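Local atomic coordinates of putative ABC type-2 transporter (PDB entry 3CNI), a protein that probably serves as part of an ABC-2 family membrane transporter, of which this calcium-binding construct is one domain. Residues I23-V35 with L101-L113. Residues are numbered along the deposited sequence; the frame is centred on the assembly and turned at random. Where two conformers were deposited one is given.
Sequences IAELAEKALGNMV and LIESLKVQLASFL. With CA (calcium ion), chain C.
A helix-helix interface, in which Leu105 packs against Ala27, Ala30 and Leu31, joins helix 22-32 to the C-terminal end of helix 89-107. The axes of segments 23-32 and 101-107 approach to 9.8 Å at 132° between their N-to-C directions, so the helices run roughly antiparallel. With its CG anti to the backbone N (chi1 170°), Leu105 reaches across and splits its two methyls: CD1 presses on Ala30 CB at 3.4 Å, tighter than usual for carbons, whereas CD2 lies 4.0 Å from Leu31 CD1. Leu31 also turns CD2 to Ile102 CD1 (3.9 Å), and both these residues continue onto Ile60 of strand 58-62. The contact therefore belongs to the layer of helices on one face of the mixed six-stranded sheet.

Next to Leu105, selenomethionine Met34 sets its SE 3.3 Å from Gln108 NE2, the two side chains coming from opposite directions. A bend at chi3 (-66°) then turns Met34 CE to Leu101 O, 3.5 Å away. Gln108 NE2 is turned back onto the preceding turn by weak hydrogen bonds to Ser104 O and OG, while OE1 rests on Ala30 CB (3.5 Å). With Gln108 cut back to an alanine, the Met34 selenium and the Ala30 methyl would probably lose this cover, and Ser104 its weakly bound amide donor. Beyond Met34, Val35 CG1 meets Leu101 CD1 in one of two modelled conformers of the leucine.

Past the type I turn from Val107 to Ala110, the Phe112 and Leu26 side chains cross at about a right angle; Phe112 too is modelled in two conformers, and how closely it packs here is doubtful. On the same helix as Leu26, Glu25 OE2 binds a calcium ion, away from the interface, and a water is bound to the same ion.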
loop_
_atom_site.group_PDB
_atom_site.type_symbol
_atom_site.label_atom_id
_atom_site.label_comp_id
_atom_site.label_asym_id
_atom_site.label_seq_id
_atom_site.Cartn_x
_atom_site.Cartn_y
_atom_site.Cartn_z
ATOM N N ILE A 23 -14.168 -1.609 -17.268
ATOM C CA ILE A 23 -13.543 -1.576 -15.934
ATOM C C ILE A 23 -12.105 -0.971 -16.014
ATOM O O ILE A 23 -11.679 -0.241 -15.112
ATOM C CB ILE A 23 -13.591 -2.947 -15.228
ATOM C CG1 ILE A 23 -13.281 -2.736 -13.730
ATOM C CG2 ILE A 23 -12.588 -3.922 -15.823
ATOM C CD1 ILE A 23 -14.444 -2.076 -13.043
ATOM N N ALA A 24 -11.365 -1.283 -17.084
ATOM C CA ALA A 24 -10.109 -0.544 -17.394
ATOM C C ALA A 24 -10.330 0.951 -17.441
ATOM O O ALA A 24 -9.577 1.715 -16.886
ATOM C CB ALA A 24 -9.531 -0.966 -18.762
ATOM N N GLU A 25 -11.304 1.384 -18.230
ATOM C CA GLU A 25 -11.622 2.846 -18.277
ATOM C C GLU A 25 -11.833 3.448 -16.896
ATOM O O GLU A 25 -11.441 4.589 -16.601
ATOM C CB GLU A 25 -12.796 3.160 -19.138
ATOM C CG GLU A 25 -12.561 2.791 -20.556
ATOM C CD GLU A 25 -13.749 3.112 -21.421
ATOM O OE1 GLU A 25 -14.746 3.627 -20.872
ATOM O OE2 GLU A 25 -13.710 2.851 -22.653
ATOM N N LEU A 26 -12.399 2.616 -16.039
ATOM C CA LEU A 26 -12.782 3.019 -14.710
ATOM C C LEU A 26 -11.580 3.131 -13.785
ATOM O O LEU A 26 -11.505 4.003 -12.952
ATOM C CB LEU A 26 -13.774 2.013 -14.160
ATOM C CG LEU A 26 -14.638 2.478 -13.020
ATOM C CD1 LEU A 26 -13.692 2.779 -11.863
ATOM C CD2 LEU A 26 -15.556 3.636 -13.483
ATOM N N ALA A 27 -10.605 2.261 -14.014
ATOM C CA ALA A 27 -9.368 2.302 -13.297
ATOM C C ALA A 27 -8.633 3.606 -13.681
ATOM O O ALA A 27 -8.180 4.349 -12.851
ATOM C CB ALA A 27 -8.522 1.074 -13.622
ATOM N N GLU A 28 -8.593 3.903 -14.948
ATOM C CA GLU A 28 -7.933 5.082 -15.437
ATOM C C GLU A 28 -8.491 6.346 -14.812
ATOM O O GLU A 28 -7.770 7.259 -14.414
ATOM C CB GLU A 28 -8.157 5.195 -16.934
ATOM C CG GLU A 28 -7.448 6.419 -17.437
ATOM C CD GLU A 28 -7.613 6.752 -18.891
ATOM O OE1 GLU A 28 -7.910 5.912 -19.747
ATOM O OE2 GLU A 28 -7.428 7.927 -19.176
ATOM N N LYS A 29 -9.822 6.397 -14.811
ATOM C CA LYS A 29 -10.586 7.493 -14.211
ATOM C C LYS A 29 -10.321 7.660 -12.715
ATOM O O LYS A 29 -10.164 8.756 -12.201
ATOM C CB LYS A 29 -12.089 7.271 -14.391
ATOM C CG LYS A 29 -12.649 7.447 -15.786
ATOM C CD LYS A 29 -14.217 7.299 -15.765
ATOM C CE LYS A 29 -14.923 8.628 -15.621
ATOM N NZ LYS A 29 -14.882 9.268 -16.975
ATOM N N ALA A 30 -10.344 6.555 -12.000
ATOM C CA ALA A 30 -10.061 6.562 -10.564
ATOM C C ALA A 30 -8.613 7.089 -10.278
ATOM O O ALA A 30 -8.364 7.923 -9.385
ATOM C CB ALA A 30 -10.247 5.152 -9.990
ATOM N N LEU A 31 -7.653 6.574 -11.029
ATOM C CA LEU A 31 -6.267 6.969 -10.818
ATOM C C LEU A 31 -6.127 8.472 -11.092
ATOM O O LEU A 31 -5.459 9.197 -10.382
ATOM C CB LEU A 31 -5.310 6.167 -11.723
ATOM C CG LEU A 31 -5.104 4.765 -11.186
ATOM C CD1 LEU A 31 -4.596 3.821 -12.282
ATOM C CD2 LEU A 31 -4.203 4.826 -9.912
ATOM N N GLY A 32 -6.805 8.915 -12.125
ATOM C CA GLY A 32 -6.564 10.228 -12.719
ATOM C C GLY A 32 -7.137 11.353 -11.898
ATOM O O GLY A 32 -6.752 12.500 -12.064
ATOM N N ASN A 33 -8.069 10.999 -11.009
ATOM C CA ASN A 33 -8.754 11.952 -10.120
ATOM C C ASN A 33 -7.892 12.129 -8.920
ATOM O O ASN A 33 -8.142 12.992 -8.112
ATOM C CB ASN A 33 -10.137 11.472 -9.652
ATOM C CG ASN A 33 -11.238 11.657 -10.735
ATOM O OD1 ASN A 33 -12.108 10.799 -10.882
ATOM N ND2 ASN A 33 -11.192 12.765 -11.489
HETATM N N MSE A 34 -6.871 11.293 -8.803
HETATM C CA MSE A 34 -6.023 11.334 -7.622
HETATM C C MSE A 34 -4.593 11.773 -7.886
HETATM O O MSE A 34 -3.797 11.818 -6.969
HETATM C CB MSE A 34 -5.942 9.963 -6.989
HETATM C CG MSE A 34 -7.230 9.397 -6.398
HETATM SE SE MSE A 34 -6.864 7.578 -5.643
HETATM C CE MSE A 34 -6.424 6.396 -7.166
ATOM N N VAL A 35 -4.279 12.038 -9.144
ATOM C CA VAL A 35 -2.942 12.424 -9.567
ATOM C C VAL A 35 -2.992 13.679 -10.416
ATOM O O VAL A 35 -4.044 14.194 -10.670
ATOM C CB VAL A 35 -2.232 11.309 -10.365
ATOM C CG1 VAL A 35 -2.118 10.059 -9.539
ATOM C CG2 VAL A 35 -2.930 11.011 -11.757
ATOM N N LEU A 101 -1.884 5.339 -3.432
ATOM C CA LEU A 101 -2.933 5.561 -4.456
ATOM C C LEU A 101 -3.380 4.252 -5.109
ATOM O O LEU A 101 -4.534 4.087 -5.418
ATOM C CB LEU A 101 -2.483 6.588 -5.528
ATOM C CG LEU A 101 -2.113 7.979 -4.984
ATOM C CD1 LEU A 101 -1.631 8.886 -6.110
ATOM C CD2 LEU A 101 -3.261 8.609 -4.221
ATOM N N ILE A 102 -2.468 3.314 -5.310
ATOM C CA ILE A 102 -2.810 2.024 -5.873
ATOM C C ILE A 102 -3.748 1.261 -4.890
ATOM O O ILE A 102 -4.680 0.537 -5.290
ATOM C CB ILE A 102 -1.528 1.180 -6.181
ATOM C CG1 ILE A 102 -0.690 1.839 -7.291
ATOM C CG2 ILE A 102 -1.895 -0.226 -6.548
ATOM C CD1 ILE A 102 -1.520 2.606 -8.248
ATOM N N GLU A 103 -3.486 1.412 -3.597
ATOM C CA GLU A 103 -4.344 0.744 -2.564
ATOM C C GLU A 103 -5.704 1.313 -2.711
ATOM O O GLU A 103 -6.725 0.622 -2.718
ATOM C CB GLU A 103 -3.830 0.974 -1.146
ATOM C CG GLU A 103 -2.570 0.247 -0.839
ATOM C CD GLU A 103 -2.734 -1.261 -0.891
ATOM O OE1 GLU A 103 -3.889 -1.756 -0.900
ATOM O OE2 GLU A 103 -1.710 -1.958 -0.935
ATOM N N SER A 104 -5.736 2.604 -2.888
ATOM C CA SER A 104 -7.058 3.281 -2.898
ATOM C C SER A 104 -7.885 2.894 -4.134
ATOM O O SER A 104 -9.105 2.820 -4.122
ATOM C CB SER A 104 -6.817 4.804 -2.777
ATOM O OG SER A 104 -7.990 5.459 -3.135
ATOM N N LEU A 105 -7.199 2.588 -5.209
ATOM C CA LEU A 105 -7.830 2.171 -6.453
ATOM C C LEU A 105 -8.544 0.823 -6.288
ATOM O O LEU A 105 -9.587 0.529 -6.876
ATOM C CB LEU A 105 -6.778 2.074 -7.564
ATOM C CG LEU A 105 -7.262 1.420 -8.862
ATOM C CD1 LEU A 105 -8.485 2.218 -9.570
ATOM C CD2 LEU A 105 -6.075 1.145 -9.781
ATOM N N LYS A 106 -7.971 0.005 -5.421
ATOM C CA LYS A 106 -8.483 -1.316 -5.225
ATOM C C LYS A 106 -9.856 -1.196 -4.610
ATOM O O LYS A 106 -10.781 -1.950 -4.962
ATOM C CB LYS A 106 -7.611 -2.074 -4.259
ATOM C CG LYS A 106 -6.180 -2.373 -4.770
ATOM C CD LYS A 106 -5.454 -3.134 -3.687
ATOM C CE LYS A 106 -4.009 -3.386 -4.090
ATOM N NZ LYS A 106 -3.273 -3.783 -2.872
ATOM N N VAL A 107 -9.925 -0.292 -3.625
ATOM C CA VAL A 107 -11.169 0.084 -2.975
ATOM C C VAL A 107 -12.207 0.674 -4.007
ATOM O O VAL A 107 -13.406 0.369 -3.993
ATOM C CB VAL A 107 -10.912 1.109 -1.772
ATOM C CG1 VAL A 107 -12.274 1.615 -1.191
ATOM C CG2 VAL A 107 -10.072 0.482 -0.678
ATOM N N GLN A 108 -11.721 1.500 -4.919
ATOM C CA GLN A 108 -12.588 2.140 -5.886
ATOM C C GLN A 108 -12.992 1.191 -7.009
ATOM O O GLN A 108 -13.733 1.586 -7.912
ATOM C CB GLN A 108 -11.978 3.403 -6.487
ATOM C CG GLN A 108 -11.696 4.528 -5.504
ATOM C CD GLN A 108 -10.875 5.674 -6.121
ATOM O OE1 GLN A 108 -11.387 6.450 -6.913
ATOM N NE2 GLN A 108 -9.586 5.767 -5.761
ATOM N N LEU A 109 -12.599 -0.075 -6.924
ATOM C CA LEU A 109 -12.999 -1.058 -7.956
ATOM C C LEU A 109 -14.048 -2.004 -7.432
ATOM O O LEU A 109 -14.670 -2.762 -8.185
ATOM C CB LEU A 109 -11.792 -1.888 -8.443
ATOM C CG LEU A 109 -10.677 -1.249 -9.301
ATOM C CD1 LEU A 109 -9.483 -2.240 -9.564
ATOM C CD2 LEU A 109 -11.184 -0.683 -10.603
ATOM N N ALA A 110 -14.209 -1.970 -6.108
ATOM C CA ALA A 110 -14.826 -3.070 -5.379
ATOM C C ALA A 110 -16.254 -3.385 -5.764
ATOM O O ALA A 110 -16.619 -4.545 -5.866
ATOM C CB ALA A 110 -14.696 -2.858 -3.868
ATOM N N SER A 111 -17.063 -2.357 -5.960
ATOM C CA SER A 111 -18.493 -2.511 -6.274
ATOM C C SER A 111 -18.678 -3.302 -7.545
ATOM O O SER A 111 -19.782 -3.911 -7.809
ATOM C CB SER A 111 -19.164 -1.156 -6.538
ATOM O OG SER A 111 -19.577 -0.514 -5.365
ATOM N N PHE A 112 -17.633 -3.278 -8.374
ATOM C CA PHE A 112 -17.719 -3.881 -9.678
ATOM C C PHE A 112 -17.386 -5.380 -9.561
ATOM O O PHE A 112 -17.596 -6.163 -10.470
ATOM C CB PHE A 112 -16.830 -3.108 -10.670
ATOM C CG PHE A 112 -16.791 -1.563 -10.435
ATOM C CD1 PHE A 112 -15.607 -0.854 -10.539
ATOM C CD2 PHE A 112 -17.928 -0.853 -10.132
ATOM C CE1 PHE A 112 -15.561 0.515 -10.332
ATOM C CE2 PHE A 112 -17.887 0.520 -9.948
ATOM C CZ PHE A 112 -16.710 1.187 -10.046
ATOM N N LEU A 113 -16.943 -5.750 -8.394
ATOM C CA LEU A 113 -16.565 -7.124 -8.164
ATOM C C LEU A 113 -17.613 -7.832 -7.371
ATOM O O LEU A 113 -17.431 -8.986 -6.985
ATOM C CB LEU A 113 -15.228 -7.181 -7.447
ATOM C CG LEU A 113 -14.073 -6.447 -8.130
ATOM C CD1 LEU A 113 -12.830 -6.505 -7.242
ATOM C CD2 LEU A 113 -13.838 -7.022 -9.536
HETATM CA CA CA C . -16.128 2.884 -23.583
HETATM O O HOH W 1 -15.511 0.564 -23.043
#